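Local coordinates for toxin-like protein (Paenibacillus larvae subsp. larvae BRL-230010, PDB 5DZQ), which probably transfers ADP-ribose from NAD+ to a target protein, as a C3-like mono-ADP-ribosyltransferase toxin, at residues Y138-I143 / Q178-L183; S85-T90 / A166-K171; N108-G113 / E203-E208; T99-K104 / R152-T157. All blocks are in the same frame, centred on the assembly; numbering follows the deposited sequence.

Interaction 1. Residues Y138-I143 / Q178-L183; sequences YLSTSI and QYELLL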
loop_
_atom_site.group_PDB
_atom_site.type_symbol
_atom_site.label_atom_id
_atom_site.label_comp_id
_atom_site.label_asym_id
_atom_site.label_seq_id
_atom_site.Cartn_x
_atom_site.Cartn_y
_atom_site.Cartn_z
ATOM N N TYR B 138 7.528 3.549 -10.513
ATOM C CA TYR B 138 6.726 2.840 -11.505
ATOM C C TYR B 138 5.275 3.197 -11.233
ATOM O O TYR B 138 4.908 3.487 -10.096
ATOM C CB TYR B 138 6.936 1.330 -11.423
ATOM C CG TYR B 138 8.330 0.906 -11.841
ATOM C CD1 TYR B 138 8.651 0.727 -13.185
ATOM C CD2 TYR B 138 9.325 0.731 -10.899
ATOM C CE1 TYR B 138 9.942 0.354 -13.576
ATOM C CE2 TYR B 138 10.602 0.360 -11.276
ATOM C CZ TYR B 138 10.909 0.182 -12.611
ATOM O OH TYR B 138 12.197 -0.183 -12.965
ATOM N N LEU B 139 4.455 3.179 -12.267
ATOM C CA LEU B 139 3.098 3.677 -12.118
ATOM C C LEU B 139 2.081 2.549 -12.310
ATOM O O LEU B 139 1.749 2.187 -13.439
ATOM C CB LEU B 139 2.870 4.810 -13.112
ATOM C CG LEU B 139 1.526 5.538 -13.120
ATOM C CD1 LEU B 139 1.221 6.072 -11.744
ATOM C CD2 LEU B 139 1.556 6.664 -14.143
ATOM N N SER B 140 1.603 1.994 -11.198
ATOM C CA SER B 140 0.581 0.947 -11.245
ATOM C C SER B 140 -0.787 1.606 -11.258
ATOM O O SER B 140 -1.035 2.535 -10.486
ATOM C CB SER B 140 0.691 0.002 -10.049
ATOM O OG SER B 140 2.022 -0.456 -9.909
ATOM N N THR B 141 -1.667 1.124 -12.128
ATOM C CA THR B 141 -2.991 1.716 -12.282
ATOM C C THR B 141 -4.051 0.623 -12.341
ATOM O O THR B 141 -3.755 -0.506 -12.732
ATOM C CB THR B 141 -3.071 2.573 -13.537
ATOM O OG1 THR B 141 -2.864 1.758 -14.703
ATOM C CG2 THR B 141 -2.007 3.673 -13.506
ATOM N N SER B 142 -5.275 0.952 -11.933
ATOM C CA SER B 142 -6.359 -0.022 -11.946
ATOM C C SER B 142 -7.248 0.213 -13.163
ATOM O O SER B 142 -7.282 1.311 -13.722
ATOM C CB SER B 142 -7.187 0.052 -10.659
ATOM O OG SER B 142 -6.374 -0.065 -9.501
ATOM N N ILE B 143 -7.953 -0.837 -13.557
ATOM C CA ILE B 143 -8.823 -0.833 -14.722
ATOM C C ILE B 143 -10.267 -1.007 -14.265
ATOM O O ILE B 143 -10.557 -1.916 -13.491
ATOM C CB ILE B 143 -8.464 -1.979 -15.694
ATOM C CG1 ILE B 143 -7.015 -1.851 -16.173
ATOM C CG2 ILE B 143 -9.413 -2.008 -16.868
ATOM C CD1 ILE B 143 -6.300 -3.189 -16.231
ATOM N N GLN B 178 -8.806 -8.671 -11.576
ATOM C CA GLN B 178 -7.720 -9.596 -11.880
ATOM C C GLN B 178 -6.412 -8.901 -12.272
ATOM O O GLN B 178 -5.332 -9.355 -11.890
ATOM C CB GLN B 178 -8.137 -10.554 -13.001
ATOM C CG GLN B 178 -9.088 -11.668 -12.573
ATOM C CD GLN B 178 -8.367 -12.888 -12.017
ATOM O OE1 GLN B 178 -7.236 -12.794 -11.535
ATOM N NE2 GLN B 178 -9.020 -14.043 -12.090
ATOM N N TYR B 179 -6.504 -7.820 -13.041
ATOM C CA TYR B 179 -5.306 -7.200 -13.611
ATOM C C TYR B 179 -5.146 -5.727 -13.272
ATOM O O TYR B 179 -6.117 -5.018 -13.040
ATOM C CB TYR B 179 -5.302 -7.328 -15.134
ATOM C CG TYR B 179 -5.261 -8.742 -15.656
ATOM C CD1 TYR B 179 -4.132 -9.528 -15.493
ATOM C CD2 TYR B 179 -6.346 -9.283 -16.333
ATOM C CE1 TYR B 179 -4.088 -10.819 -15.975
ATOM C CE2 TYR B 179 -6.312 -10.571 -16.821
ATOM C CZ TYR B 179 -5.180 -11.337 -16.640
ATOM O OH TYR B 179 -5.137 -12.624 -17.124
ATOM N N GLU B 180 -3.899 -5.275 -13.274
ATOM C CA GLU B 180 -3.588 -3.860 -13.240
ATOM C C GLU B 180 -2.722 -3.549 -14.458
ATOM O O GLU B 180 -2.179 -4.464 -15.094
ATOM C CB GLU B 180 -2.850 -3.479 -11.949
ATOM C CG GLU B 180 -3.706 -3.596 -10.689
ATOM C CD GLU B 180 -3.085 -2.928 -9.470
ATOM O OE1 GLU B 180 -1.909 -2.524 -9.537
ATOM O OE2 GLU B 180 -3.776 -2.798 -8.438
ATOM N N LEU B 181 -2.600 -2.268 -14.785
ATOM C CA LEU B 181 -1.743 -1.850 -15.876
ATOM C C LEU B 181 -0.531 -1.128 -15.290
ATOM O O LEU B 181 -0.663 -0.160 -14.529
ATOM C CB LEU B 181 -2.498 -0.961 -16.863
ATOM C CG LEU B 181 -1.715 -0.579 -18.125
ATOM C CD1 LEU B 181 -1.286 -1.815 -18.929
ATOM C CD2 LEU B 181 -2.515 0.369 -19.000
ATOM N N LEU B 182 0.653 -1.616 -15.637
ATOM C CA LEU B 182 1.885 -1.115 -15.050
ATOM C C LEU B 182 2.615 -0.256 -16.061
ATOM O O LEU B 182 2.930 -0.706 -17.159
ATOM C CB LEU B 182 2.779 -2.272 -14.591
ATOM C CG LEU B 182 4.145 -1.870 -14.037
ATOM C CD1 LEU B 182 3.981 -1.014 -12.777
ATOM C CD2 LEU B 182 4.965 -3.117 -13.739
ATOM N N LEU B 183 2.871 0.992 -15.700
ATOM C CA LEU B 183 3.558 1.889 -16.617
ATOM C C LEU B 183 4.999 2.090 -16.162
ATOM O O LEU B 183 5.306 1.911 -14.982
ATOM C CB LEU B 183 2.819 3.233 -16.715
ATOM C CG LEU B 183 1.742 3.306 -17.806
ATOM C CD1 LEU B 183 0.524 2.494 -17.420
ATOM C CD2 LEU B 183 1.355 4.742 -18.127
HETATM O O HOH W 1 -7.523 -3.119 -11.648
#

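Interaction 2. Residues S85-T90 / A166-K171; sequences SKLSET and AGYVDK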
loop_
_atom_site.group_PDB
_atom_site.type_symbol
_atom_site.label_atom_id
_atom_site.label_comp_id
_atom_site.label_asym_id
_atom_site.label_seq_id
_atom_site.Cartn_x
_atom_site.Cartn_y
_atom_site.Cartn_z
ATOM N N SER B 85 6.777 -4.313 -23.810
ATOM C CA SER B 85 5.321 -4.196 -23.883
ATOM C C SER B 85 4.918 -3.008 -24.737
ATOM O O SER B 85 5.624 -2.005 -24.780
ATOM C CB SER B 85 4.707 -4.062 -22.487
ATOM O OG SER B 85 5.009 -2.799 -21.910
ATOM N N LYS B 86 3.782 -3.135 -25.423
ATOM C CA LYS B 86 3.217 -2.055 -26.233
ATOM C C LYS B 86 1.704 -2.146 -26.186
ATOM O O LYS B 86 1.142 -3.164 -26.583
ATOM C CB LYS B 86 3.674 -2.132 -27.691
ATOM C CG LYS B 86 5.125 -1.771 -27.964
ATOM C CD LYS B 86 5.399 -1.856 -29.462
ATOM C CE LYS B 86 6.886 -1.789 -29.779
ATOM N NZ LYS B 86 7.161 -2.189 -31.195
ATOM N N LEU B 87 1.045 -1.088 -25.724
ATOM C CA LEU B 87 -0.400 -1.113 -25.541
ATOM C C LEU B 87 -1.095 -1.263 -26.887
ATOM O O LEU B 87 -0.755 -0.563 -27.836
ATOM C CB LEU B 87 -0.859 0.158 -24.832
ATOM C CG LEU B 87 -2.100 0.101 -23.953
ATOM C CD1 LEU B 87 -2.030 -1.052 -22.961
ATOM C CD2 LEU B 87 -2.219 1.419 -23.229
ATOM N N SER B 88 -2.056 -2.184 -26.970
ATOM C CA SER B 88 -2.697 -2.512 -28.243
ATOM C C SER B 88 -3.688 -1.439 -28.686
ATOM O O SER B 88 -3.926 -1.270 -29.871
ATOM C CB SER B 88 -3.402 -3.864 -28.151
ATOM O OG SER B 88 -4.492 -3.808 -27.249
ATOM N N GLU B 89 -4.262 -0.720 -27.727
ATOM C CA GLU B 89 -5.158 0.396 -28.022
ATOM C C GLU B 89 -5.128 1.409 -26.885
ATOM O O GLU B 89 -4.590 1.132 -25.819
ATOM C CB GLU B 89 -6.587 -0.097 -28.260
ATOM C CG GLU B 89 -6.912 -0.335 -29.736
ATOM C CD GLU B 89 -8.285 -0.945 -29.951
ATOM O OE1 GLU B 89 -9.170 -0.736 -29.093
ATOM O OE2 GLU B 89 -8.476 -1.638 -30.976
ATOM N N THR B 90 -5.691 2.590 -27.110
ATOM C CA THR B 90 -5.750 3.586 -26.043
ATOM C C THR B 90 -6.685 3.109 -24.938
ATOM O O THR B 90 -7.748 2.574 -25.222
ATOM C CB THR B 90 -6.216 4.946 -26.579
ATOM O OG1 THR B 90 -5.260 5.416 -27.533
ATOM C CG2 THR B 90 -6.329 5.963 -25.453
ATOM N N ALA B 166 3.521 -0.258 -21.624
ATOM C CA ALA B 166 2.620 -0.488 -20.499
ATOM C C ALA B 166 2.268 -1.952 -20.533
ATOM O O ALA B 166 1.853 -2.459 -21.574
ATOM C CB ALA B 166 1.354 0.382 -20.593
ATOM N N GLY B 167 2.449 -2.639 -19.412
ATOM C CA GLY B 167 2.177 -4.063 -19.362
ATOM C C GLY B 167 1.108 -4.414 -18.346
ATOM O O GLY B 167 1.066 -3.844 -17.253
ATOM N N TYR B 168 0.224 -5.340 -18.712
ATOM C CA TYR B 168 -0.767 -5.827 -17.760
ATOM C C TYR B 168 -0.132 -6.811 -16.790
ATOM O O TYR B 168 0.628 -7.698 -17.191
ATOM C CB TYR B 168 -1.935 -6.478 -18.492
ATOM C CG TYR B 168 -2.807 -5.479 -19.227
ATOM C CD1 TYR B 168 -2.482 -5.052 -20.512
ATOM C CD2 TYR B 168 -3.949 -4.955 -18.631
ATOM C CE1 TYR B 168 -3.282 -4.127 -21.192
ATOM C CE2 TYR B 168 -4.754 -4.040 -19.304
ATOM C CZ TYR B 168 -4.417 -3.631 -20.577
ATOM O OH TYR B 168 -5.218 -2.720 -21.229
ATOM N N VAL B 169 -0.444 -6.651 -15.509
ATOM C CA VAL B 169 0.091 -7.520 -14.474
ATOM C C VAL B 169 -1.020 -8.092 -13.600
ATOM O O VAL B 169 -2.122 -7.543 -13.549
ATOM C CB VAL B 169 1.086 -6.763 -13.591
ATOM C CG1 VAL B 169 2.247 -6.249 -14.436
ATOM C CG2 VAL B 169 0.387 -5.606 -12.887
ATOM N N ASP B 170 -0.731 -9.199 -12.918
ATOM C CA ASP B 170 -1.660 -9.763 -11.945
ATOM C C ASP B 170 -1.836 -8.796 -10.783
ATOM O O ASP B 170 -0.856 -8.283 -10.244
ATOM C CB ASP B 170 -1.163 -11.119 -11.439
ATOM C CG ASP B 170 -1.073 -12.159 -12.545
ATOM O OD1 ASP B 170 -2.128 -12.691 -12.944
ATOM O OD2 ASP B 170 0.051 -12.444 -13.015
ATOM N N LYS B 171 -3.080 -8.519 -10.410
ATOM C CA LYS B 171 -3.333 -7.633 -9.279
ATOM C C LYS B 171 -3.012 -8.393 -7.998
ATOM O O LYS B 171 -3.254 -9.596 -7.915
ATOM C CB LYS B 171 -4.786 -7.140 -9.278
ATOM C CG LYS B 171 -5.081 -5.997 -8.303
ATOM C CD LYS B 171 -6.529 -5.517 -8.442
ATOM C CE LYS B 171 -6.747 -4.150 -7.812
ATOM N NZ LYS B 171 -6.332 -3.047 -8.723
#

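Interaction 3. Residues N108-G113 / E203-E208; sequences NSIYQG and ETIKIE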
loop_
_atom_site.group_PDB
_atom_site.type_symbol
_atom_site.label_atom_id
_atom_site.label_comp_id
_atom_site.label_asym_id
_atom_site.label_seq_id
_atom_site.Cartn_x
_atom_site.Cartn_y
_atom_site.Cartn_z
ATOM N N ASN B 108 -2.346 18.533 4.883
ATOM C CA ASN B 108 -3.300 18.613 5.986
ATOM C C ASN B 108 -4.223 19.823 5.908
ATOM O O ASN B 108 -5.130 19.977 6.729
ATOM C CB ASN B 108 -2.555 18.615 7.318
ATOM C CG ASN B 108 -1.884 17.288 7.605
ATOM O OD1 ASN B 108 -0.658 17.201 7.676
ATOM N ND2 ASN B 108 -2.689 16.241 7.763
ATOM N N SER B 109 -4.002 20.678 4.918
ATOM C CA SER B 109 -4.806 21.883 4.782
ATOM C C SER B 109 -5.820 21.809 3.630
ATOM O O SER B 109 -6.775 22.586 3.592
ATOM C CB SER B 109 -3.893 23.096 4.600
ATOM N N ILE B 110 -5.621 20.880 2.699
ATOM C CA ILE B 110 -6.484 20.814 1.516
ATOM C C ILE B 110 -7.884 20.318 1.874
ATOM O O ILE B 110 -8.852 20.613 1.175
ATOM C CB ILE B 110 -5.876 19.916 0.415
ATOM C CG1 ILE B 110 -6.595 20.144 -0.918
ATOM C CG2 ILE B 110 -5.897 18.447 0.825
ATOM C CD1 ILE B 110 -6.663 21.602 -1.335
ATOM N N TYR B 111 -7.982 19.570 2.967
ATOM C CA TYR B 111 -9.266 19.198 3.537
ATOM C C TYR B 111 -9.478 19.891 4.874
ATOM O O TYR B 111 -8.568 19.969 5.699
ATOM C CB TYR B 111 -9.367 17.681 3.710
ATOM C CG TYR B 111 -9.782 16.948 2.450
ATOM C CD1 TYR B 111 -11.126 16.736 2.151
ATOM C CD2 TYR B 111 -8.831 16.470 1.563
ATOM C CE1 TYR B 111 -11.507 16.064 0.991
ATOM C CE2 TYR B 111 -9.199 15.799 0.405
ATOM C CZ TYR B 111 -10.535 15.598 0.125
ATOM O OH TYR B 111 -10.885 14.934 -1.025
ATOM N N GLN B 112 -10.679 20.416 5.068
ATOM C CA GLN B 112 -11.095 20.948 6.357
ATOM C C GLN B 112 -12.270 20.106 6.827
ATOM O O GLN B 112 -13.406 20.309 6.388
ATOM C CB GLN B 112 -11.488 22.427 6.260
ATOM C CG GLN B 112 -10.360 23.364 5.859
ATOM N N GLY B 113 -11.996 19.153 7.708
ATOM C CA GLY B 113 -12.998 18.170 8.062
ATOM C C GLY B 113 -13.202 17.256 6.869
ATOM O O GLY B 113 -12.246 16.683 6.357
ATOM N N GLU B 203 -16.043 14.415 -0.254
ATOM C CA GLU B 203 -15.638 15.156 -1.441
ATOM C C GLU B 203 -14.338 14.555 -1.950
ATOM O O GLU B 203 -13.435 14.250 -1.169
ATOM C CB GLU B 203 -15.474 16.651 -1.134
ATOM C CG GLU B 203 -16.776 17.323 -0.725
ATOM C CD GLU B 203 -16.683 18.833 -0.694
ATOM O OE1 GLU B 203 -15.557 19.365 -0.612
ATOM O OE2 GLU B 203 -17.741 19.489 -0.750
ATOM N N THR B 204 -14.254 14.383 -3.262
ATOM C CA THR B 204 -13.114 13.740 -3.897
ATOM C C THR B 204 -12.375 14.727 -4.799
ATOM O O THR B 204 -12.992 15.447 -5.586
ATOM C CB THR B 204 -13.567 12.500 -4.739
ATOM O OG1 THR B 204 -14.277 11.573 -3.905
ATOM C CG2 THR B 204 -12.367 11.805 -5.381
ATOM N N ILE B 205 -11.055 14.769 -4.685
ATOM C CA ILE B 205 -10.277 15.589 -5.591
ATOM C C ILE B 205 -10.027 14.755 -6.824
ATOM O O ILE B 205 -9.424 13.683 -6.740
ATOM C CB ILE B 205 -8.956 16.059 -4.952
ATOM C CG1 ILE B 205 -9.256 17.086 -3.856
ATOM C CG2 ILE B 205 -8.038 16.656 -6.001
ATOM C CD1 ILE B 205 -8.089 17.350 -2.918
ATOM N N LYS B 206 -10.529 15.229 -7.961
ATOM C CA LYS B 206 -10.468 14.486 -9.214
ATOM C C LYS B 206 -9.391 15.067 -10.117
ATOM O O LYS B 206 -9.356 16.271 -10.357
ATOM C CB LYS B 206 -11.835 14.507 -9.918
ATOM C CG LYS B 206 -11.890 13.805 -11.292
ATOM C CD LYS B 206 -11.455 12.345 -11.202
ATOM C CE LYS B 206 -12.369 11.423 -11.991
ATOM N NZ LYS B 206 -12.350 11.641 -13.457
ATOM N N ILE B 207 -8.494 14.209 -10.590
ATOM C CA ILE B 207 -7.460 14.612 -11.533
ATOM C C ILE B 207 -7.630 13.837 -12.830
ATOM O O ILE B 207 -7.662 12.615 -12.820
ATOM C CB ILE B 207 -6.031 14.374 -10.972
ATOM C CG1 ILE B 207 -5.837 15.178 -9.684
ATOM C CG2 ILE B 207 -4.976 14.754 -12.034
ATOM C CD1 ILE B 207 -4.594 14.802 -8.888
ATOM N N GLU B 208 -7.752 14.546 -13.944
ATOM C CA GLU B 208 -7.830 13.893 -15.243
ATOM C C GLU B 208 -6.562 14.208 -16.039
ATOM O O GLU B 208 -6.216 15.377 -16.231
ATOM C CB GLU B 208 -9.096 14.336 -15.989
ATOM C CG GLU B 208 -10.351 14.047 -15.165
ATOM C CD GLU B 208 -11.639 14.329 -15.915
ATOM O OE1 GLU B 208 -11.596 15.077 -16.911
ATOM O OE2 GLU B 208 -12.690 13.797 -15.498
#

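Interaction 4. Residues T99-K104 / R152-T157; sequences TSIFGK and RPVLTT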
loop_
_atom_site.group_PDB
_atom_site.type_symbol
_atom_site.label_atom_id
_atom_site.label_comp_id
_atom_site.label_asym_id
_atom_site.label_seq_id
_atom_site.Cartn_x
_atom_site.Cartn_y
_atom_site.Cartn_z
ATOM N N THR B 99 -3.826 12.465 0.313
ATOM C CA THR B 99 -3.449 13.837 0.019
ATOM C C THR B 99 -1.938 14.098 0.094
ATOM O O THR B 99 -1.476 15.172 -0.289
ATOM C CB THR B 99 -4.160 14.786 0.972
ATOM O OG1 THR B 99 -3.589 16.092 0.849
ATOM C CG2 THR B 99 -3.987 14.301 2.403
ATOM N N SER B 100 -1.174 13.118 0.577
ATOM C CA SER B 100 0.273 13.283 0.724
ATOM C C SER B 100 0.964 13.479 -0.625
ATOM O O SER B 100 2.060 14.031 -0.683
ATOM C CB SER B 100 0.889 12.082 1.462
ATOM O OG SER B 100 0.821 10.895 0.685
ATOM N N ILE B 101 0.324 13.053 -1.714
ATOM C CA ILE B 101 0.922 13.238 -3.038
ATOM C C ILE B 101 1.064 14.714 -3.416
ATOM O O ILE B 101 1.730 15.040 -4.400
ATOM C CB ILE B 101 0.109 12.546 -4.143
ATOM C CG1 ILE B 101 -1.280 13.179 -4.260
ATOM C CG2 ILE B 101 0.025 11.041 -3.894
ATOM C CD1 ILE B 101 -2.051 12.705 -5.471
ATOM N N PHE B 102 0.440 15.599 -2.643
ATOM C CA PHE B 102 0.475 17.033 -2.928
ATOM C C PHE B 102 1.596 17.772 -2.195
ATOM O O PHE B 102 1.875 18.927 -2.510
ATOM C CB PHE B 102 -0.857 17.692 -2.562
ATOM C CG PHE B 102 -2.023 17.177 -3.352
ATOM C CD1 PHE B 102 -1.922 17.003 -4.724
ATOM C CD2 PHE B 102 -3.207 16.847 -2.719
ATOM C CE1 PHE B 102 -3.000 16.519 -5.457
ATOM C CE2 PHE B 102 -4.288 16.356 -3.445
ATOM C CZ PHE B 102 -4.179 16.197 -4.815
ATOM N N GLY B 103 2.215 17.128 -1.212
ATOM C CA GLY B 103 3.242 17.790 -0.416
ATOM C C GLY B 103 2.733 18.316 0.917
ATOM O O GLY B 103 1.529 18.316 1.171
ATOM N N LYS B 104 3.650 18.786 1.766
ATOM C CA LYS B 104 3.317 19.106 3.155
ATOM C C LYS B 104 2.352 20.275 3.310
ATOM O O LYS B 104 1.504 20.266 4.204
ATOM C CB LYS B 104 4.594 19.400 3.953
ATOM C CG LYS B 104 5.369 18.164 4.397
ATOM C CD LYS B 104 6.507 18.543 5.349
ATOM C CE LYS B 104 7.284 17.316 5.817
ATOM N NZ LYS B 104 8.450 17.692 6.672
ATOM N N ARG B 152 -10.408 6.644 -1.610
ATOM C CA ARG B 152 -9.357 7.545 -1.139
ATOM C C ARG B 152 -9.688 8.964 -1.600
ATOM O O ARG B 152 -10.458 9.135 -2.551
ATOM C CB ARG B 152 -7.995 7.071 -1.636
ATOM C CG ARG B 152 -7.754 5.590 -1.282
ATOM C CD ARG B 152 -6.299 5.267 -1.059
ATOM N NE ARG B 152 -5.626 4.873 -2.287
ATOM C CZ ARG B 152 -5.386 3.615 -2.641
ATOM N NH1 ARG B 152 -5.766 2.616 -1.853
ATOM N NH2 ARG B 152 -4.763 3.356 -3.786
ATOM N N PRO B 153 -9.145 9.985 -0.905
ATOM C CA PRO B 153 -9.570 11.362 -1.191
ATOM C C PRO B 153 -9.227 11.852 -2.602
ATOM O O PRO B 153 -9.910 12.731 -3.125
ATOM C CB PRO B 153 -8.830 12.194 -0.126
ATOM C CG PRO B 153 -7.765 11.292 0.443
ATOM C CD PRO B 153 -8.292 9.902 0.298
ATOM N N VAL B 154 -8.192 11.301 -3.211
ATOM C CA VAL B 154 -7.816 11.730 -4.551
ATOM C C VAL B 154 -8.029 10.607 -5.554
ATOM O O VAL B 154 -7.705 9.453 -5.285
ATOM C CB VAL B 154 -6.351 12.191 -4.597
ATOM C CG1 VAL B 154 -6.018 12.746 -5.984
ATOM C CG2 VAL B 154 -6.120 13.249 -3.530
ATOM N N LEU B 155 -8.606 10.947 -6.699
ATOM C CA LEU B 155 -8.793 9.985 -7.768
ATOM C C LEU B 155 -8.203 10.565 -9.043
ATOM O O LEU B 155 -8.586 11.654 -9.478
ATOM C CB LEU B 155 -10.285 9.657 -7.947
ATOM C CG LEU B 155 -10.778 8.518 -8.854
ATOM C CD1 LEU B 155 -10.628 8.802 -10.322
ATOM C CD2 LEU B 155 -10.116 7.184 -8.521
ATOM N N THR B 156 -7.282 9.828 -9.649
ATOM C CA THR B 156 -6.686 10.228 -10.919
ATOM C C THR B 156 -7.115 9.266 -12.012
ATOM O O THR B 156 -6.958 8.068 -11.858
ATOM C CB THR B 156 -5.140 10.239 -10.839
ATOM O OG1 THR B 156 -4.724 11.093 -9.766
ATOM C CG2 THR B 156 -4.540 10.737 -12.143
ATOM N N THR B 157 -7.676 9.769 -13.106
ATOM C CA THR B 157 -7.860 8.914 -14.277
ATOM C C THR B 157 -6.834 9.318 -15.326
ATOM O O THR B 157 -6.531 10.500 -15.473
ATOM C CB THR B 157 -9.283 9.005 -14.873
ATOM O OG1 THR B 157 -9.660 10.376 -15.021
ATOM C CG2 THR B 157 -10.288 8.299 -13.977
#

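Interaction 1. Residues Y138-I143 / Q178-L183
Leu139 and Leu183 meet CB to CB at 3.9 Å, an antiparallel hydrogen-bonded pair whose side chains share one face of the sheet with Thr141 and Leu181. On the other face Leu182 turns its CD1 branch back to the first strand, 4.0 Å from Tyr138 CB. The same methyl lies 3.5 Å from Ser140 OG. At the far end Ile143 CD1 folds over the backbone of the second strand, 3.7 Å from Tyr179 O. Leu139 with Leu183, and Thr141 with Leu181, exchange backbone N-H...O bonds in both directions, and the short strands run antiparallel at 156°. Ser140-Thr141-Ser142 matches the STS motif of C3-like toxins, while Gln178-Tyr179-Glu180 matches their Q-X-E motif, whose glutamate is the catalytic one in relatives; pairing the strands sets these motifs side by side, consistent with the active site. Leu181 O is gripped twice by one residue. Thr141 N and Thr141 OG1, each 2.9 Å from Leu181 O, reach it from opposite faces of its carbonyl plane; a chi1 of 63°, with OG1 lodged between the backbone N and the carbonyl carbon, allows the fork. Glu180 runs extended beyond CG, bringing OE1 to 3.7 Å from Ser140 CB, while OE2 forms a salt bridge with Lys171. Ser140 OG is bonded to the hydroxyl of Tyr47, and Ser140 O takes a bond from Arg95. Where the strands part, a water accepts from Ile143 N and donates to Tyr179 O at 2.7 Å.

Interaction 2. Residues S85-T90 / A166-K171
Ser85 and Leu87, in the loop between helix 69-83 and strand 91-97, lean on the start of strand 167-170, an outer strand of the three-stranded antiparallel sheet, in a small buried contact, mostly apolar and with a single weak polar link. The backbones come near each other at one point, where the CA atoms of Ser85 and Gly167 are 5.5 Å apart. There the amide of Ala166 donates to Ser85 OG over 3.0 Å, a weak bond because its N-H...O angle is only 128°. The hydroxyl's stronger partner is Leu82 O, one of the last carbonyls of helix 69-83, so OG stands between a helix end and a strand start. A chi1 of 70° places OG there, between the backbone N and carbonyl carbon of Ser85. Ser85 CB rests against Ala166 O at 3.4 Å. Two residues further on, Leu87 does the apolar work through one branch. Its CD1 methyl meets Tyr168 CE1 at 3.8 Å, near the hydroxyl end of the ring, and the two side chains cross at about a right angle. The methyl also lies 4.4 Å from Ala166 CB, filling the angle between the alanine and the tyrosine. Leu87 is further tied by backbone bonds to Gly163 and Ala164, and Ser85 O is bonded to ND1 of the His165 ring. Around the contact, Trp32 and Tyr29 of helix 29-35 touch Ser85 and Tyr168 respectively, Leu181 of strand 179-183 lies against Ala166 and Tyr168, and Val160 of strand 154-160 touches Leu87.

Interaction 3. Residues N108-G113 / E203-E208
Tyr111 and Glu203 keep their backbones well apart, 9.0 Å between CA atoms, and no backbone bond joins the two segments; side chains from both segments span the gap. The long reach belongs to Tyr111, whose hydroxyl donates to Glu203 O over 2.6 Å. From the ring's side that oxygen lies at the edge, in the ring plane, with CE1 at 3.4 Å from Glu203 O. From the carbonyl's side the approach is less regular: the hydroxyl stands above the carbonyl plane, 37° out of it. Pro153 O is a second, weak partner of the phenol, which thus lies between the backbone of strand 203-211 and the residue leading into its neighbour 154-160. Beside the ring, Ile205 sends its chain back along the tyrosine in the opposite direction. Ile205 CG1 passes Tyr111 OH at 3.9 Å. Its CD1 methyl ends 3.8 Å from Tyr111 CE2 and 3.7 Å from Ile110 CG1, wedged between the two neighbours. Ile110 offers CG1 because that branch is anti to the backbone N (chi1 -166°) and beside the carbonyl carbon. The contact joins the small hairpin of strands 111-112 and 115-116 to strand 203-211 of the five-stranded sheet. Glu203 reinforces the junction through Arg118 and the amide of Val116, Leu120 and Phe121 of helix 118-128 touch Ile110 and Ile205 respectively, and strand 187-198 flanks Glu203 on the sheet.

Interaction 4. Residues T99-K104 / R152-T157
The short 3-10 turn 99-102, which follows strand 91-97, packs through Ile101 and Phe102 on Val154 at the start of strand 154-160. Each methyl of the valine has its own main partner. Val154 CG2 reaches the Phe102 ring obliquely, 3.6 Å from CE2, the two side chains coming from opposite directions. Val154 CG1 meets the end of Ile101, tip to tip, at 4.0 Å from its CD1. The turn itself is closed by backbone bonds from Phe102 N to Thr99 O and from Gly103 N to Ser100 O. This presents consecutive residues to the same strand of the five-stranded sheet, in which 154-160 runs between 91-97 and 203-211. Within the turn, Ile101 CG1 covers one face of the Phe102 ring, 3.9 Å above its centre. That position follows from a chi1 of 64°, which puts CG1 between the backbone N and the carbonyl carbon. Earlier in the turn the contact thins: Pro153 CG is 4.1 Å from Thr99 N, with no hydrogen bond between the segments. Thr99 OG1 instead bonds to Gln107 O, and Pro153 also packs against Asn50 of the second subunit.

In the fold
The contacts fall into two pairs on the same chain. Interactions 1 and 2, centres about 8 Å apart, share the three-stranded sheet, where a Lys171-Glu180 salt bridge and a Leu182-Gly167 backbone bond join them. Interactions 3 and 4, centres about 7 Å apart, meet on strands 203-211 and 154-160, neighbours in the five-stranded sheet. Between the pairs, centres lie from about 17 Å (1 and 4) to about 30 Å (2 and 3) apart. Along the chain the first segments come in the order 85-90, 99-104, 108-113, 138-143, and their partners follow later. Interaction 1 carries the presumed active-site motifs, interaction 2 packs a loop on that sheet's 167-170 strand, and interactions 3 and 4 lie away from those motifs.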